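Side-chain contact in TSR3 (Vulcanisaeta distributa, PDB 5APG), which probably transfers the aminocarboxypropyl group of S-adenosylmethionine to a methylated pseudouridine of the small-subunit ribosomal RNA: residues 119-124 / 152-157. Sequence-based numbering, arbitrary orientation. Where two conformers were deposited one is given.
Sequences ALYIMG and RYAAGD
Ile122 and Ala154 mark where the C-terminal ends of helices 112-122 and 141-153, each closed by a Schellman motif, meet in this SPOUT-fold transferase: Ile122 O lies 4.0 Å from Ala154 CA. The pair illustrates how two helix ends can meet through small apolar contacts and a shared water.

The apolar part is carried by few atoms. Ile122 lays CG1 against CB of Tyr153 at 4.1 Å, while its CG2 branch, anti to the backbone N, rests 4.0 Å from the Tyr153 carbonyl O. Both side chains also pack on Pro94, and that of Ile122 lies about 4 Å from the side chain of Leu93, which binds S-adenosylmethionine. From Tyr153 CB the ring runs away from helix 112-122, and its OH is hydrogen-bonded to the carbonyl O of Leu95. One residue before Ile122, Tyr121 has CG anti to its backbone nitrogen (chi1 -167°), which turns the ring toward Ala154; CE1 meets Ala154 CB at 4.2 Å, with the methyl placed obliquely to the ring.

A single water bridges the ends, donating to Ile122 O at 2.7 Å and to Ala154 O at 2.9 Å.

The helix ends themselves are built alike. Gly124 and Gly156, both with positive phi, are the C-prime residues. Gly124 N binds Tyr121 O and Phe125 N binds Leu120 O, just as Gly156 N binds Tyr153 O and Asp157 N binds Arg152 O. Across the turn from Tyr153 to Gly156 a salt bridge joins Arg152 to Asp157: NH1 meets OD2 at 3.0 Å, nearly straight at 167°, in the guanidinium plane and on the anti side of the carboxylate.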
loop_
_atom_site.group_PDB
_atom_site.type_symbol
_atom_site.label_atom_id
_atom_site.label_comp_id
_atom_site.label_asym_id
_atom_site.label_seq_id
_atom_site.Cartn_x
_atom_site.Cartn_y
_atom_site.Cartn_z
ATOM N N ALA A 119 4.923 -0.242 2.989
ATOM C CA ALA A 119 5.803 -0.979 2.093
ATOM C C ALA A 119 7.263 -0.639 2.380
ATOM O O ALA A 119 8.110 -1.529 2.480
ATOM C CB ALA A 119 5.461 -0.680 0.636
ATOM N N LEU A 120 7.548 0.653 2.506
ATOM C CA LEU A 120 8.894 1.120 2.837
ATOM C C LEU A 120 9.390 0.530 4.156
ATOM O O LEU A 120 10.512 0.021 4.244
ATOM C CB LEU A 120 8.923 2.650 2.916
ATOM C CG LEU A 120 8.783 3.417 1.597
ATOM C CD1 LEU A 120 8.689 4.923 1.848
ATOM C CD2 LEU A 120 9.941 3.096 0.669
ATOM N N TYR A 121 8.554 0.612 5.183
ATOM C CA TYR A 121 8.913 0.104 6.504
ATOM C C TYR A 121 9.263 -1.387 6.447
ATOM O O TYR A 121 10.309 -1.811 6.941
ATOM C CB TYR A 121 7.769 0.341 7.491
ATOM C CG TYR A 121 8.153 0.142 8.943
ATOM C CD1 TYR A 121 8.261 -1.133 9.489
ATOM C CD2 TYR A 121 8.410 1.232 9.768
ATOM C CE1 TYR A 121 8.613 -1.315 10.816
ATOM C CE2 TYR A 121 8.765 1.060 11.097
ATOM C CZ TYR A 121 8.864 -0.215 11.613
ATOM O OH TYR A 121 9.215 -0.393 12.931
ATOM N N ILE A 122 8.385 -2.169 5.828
ATOM C CA ILE A 122 8.557 -3.620 5.744
ATOM C C ILE A 122 9.847 -3.982 5.010
ATOM O O ILE A 122 10.523 -4.952 5.357
ATOM C CB ILE A 122 7.338 -4.272 5.049
ATOM C CG1 ILE A 122 6.127 -4.232 5.982
ATOM C CG2 ILE A 122 7.628 -5.722 4.645
ATOM C CD1 ILE A 122 4.803 -4.265 5.252
HETATM N N MSE A 123 10.211 -3.175 4.019
HETATM C CA MSE A 123 11.398 -3.454 3.226
HETATM C C MSE A 123 12.662 -2.807 3.803
HETATM O O MSE A 123 13.706 -2.778 3.157
HETATM C CB MSE A 123 11.170 -3.005 1.782
HETATM C CG MSE A 123 10.055 -3.786 1.091
HETATM SE SE MSE A 123 9.920 -3.421 -0.821
HETATM C CE MSE A 123 9.467 -1.534 -0.745
ATOM N N GLY A 124 12.564 -2.293 5.024
ATOM C CA GLY A 124 13.740 -1.805 5.723
ATOM C C GLY A 124 14.027 -0.323 5.559
ATOM O O GLY A 124 15.061 0.161 6.017
ATOM N N ARG A 152 7.008 -7.566 13.422
ATOM C CA ARG A 152 6.995 -8.939 12.933
ATOM C C ARG A 152 7.064 -8.980 11.410
ATOM O O ARG A 152 7.813 -9.764 10.835
ATOM C CB ARG A 152 5.744 -9.674 13.423
ATOM C CG ARG A 152 5.699 -9.925 14.927
ATOM C CD ARG A 152 6.670 -11.022 15.350
ATOM N NE ARG A 152 8.036 -10.534 15.512
ATOM C CZ ARG A 152 9.121 -11.215 15.158
ATOM N NH1 ARG A 152 9.008 -12.418 14.615
ATOM N NH2 ARG A 152 10.324 -10.687 15.346
ATOM N N TYR A 153 6.275 -8.127 10.757
ATOM C CA TYR A 153 6.267 -8.072 9.294
ATOM C C TYR A 153 7.643 -7.711 8.728
ATOM O O TYR A 153 8.063 -8.249 7.703
ATOM C CB TYR A 153 5.236 -7.062 8.785
ATOM C CG TYR A 153 3.801 -7.393 9.130
ATOM C CD1 TYR A 153 3.396 -8.706 9.346
ATOM C CD2 TYR A 153 2.848 -6.387 9.227
ATOM C CE1 TYR A 153 2.075 -9.005 9.659
ATOM C CE2 TYR A 153 1.533 -6.673 9.540
ATOM C CZ TYR A 153 1.152 -7.983 9.756
ATOM O OH TYR A 153 -0.164 -8.258 10.061
ATOM N N ALA A 154 8.337 -6.796 9.397
ATOM C CA ALA A 154 9.660 -6.363 8.952
ATOM C C ALA A 154 10.703 -7.444 9.199
ATOM O O ALA A 154 11.802 -7.398 8.640
ATOM C CB ALA A 154 10.063 -5.065 9.650
ATOM N N ALA A 155 10.361 -8.412 10.040
ATOM C CA ALA A 155 11.253 -9.528 10.325
ATOM C C ALA A 155 10.844 -10.764 9.533
ATOM O O ALA A 155 11.333 -11.864 9.786
ATOM C CB ALA A 155 11.268 -9.831 11.812
ATOM N N GLY A 156 9.937 -10.572 8.578
ATOM C CA GLY A 156 9.495 -11.647 7.709
ATOM C C GLY A 156 8.485 -12.592 8.338
ATOM O O GLY A 156 8.225 -13.670 7.808
ATOM N N ASP A 157 7.904 -12.184 9.462
ATOM C CA ASP A 157 6.964 -13.030 10.190
ATOM C C ASP A 157 5.523 -12.551 10.000
ATOM O O ASP A 157 5.150 -11.476 10.468
ATOM C CB ASP A 157 7.333 -13.054 11.675
ATOM C CG ASP A 157 6.368 -13.871 12.511
ATOM O OD1 ASP A 157 5.572 -14.650 11.945
ATOM O OD2 ASP A 157 6.414 -13.731 13.749
HETATM O O HOH W 1 12.671 -5.236 6.962
#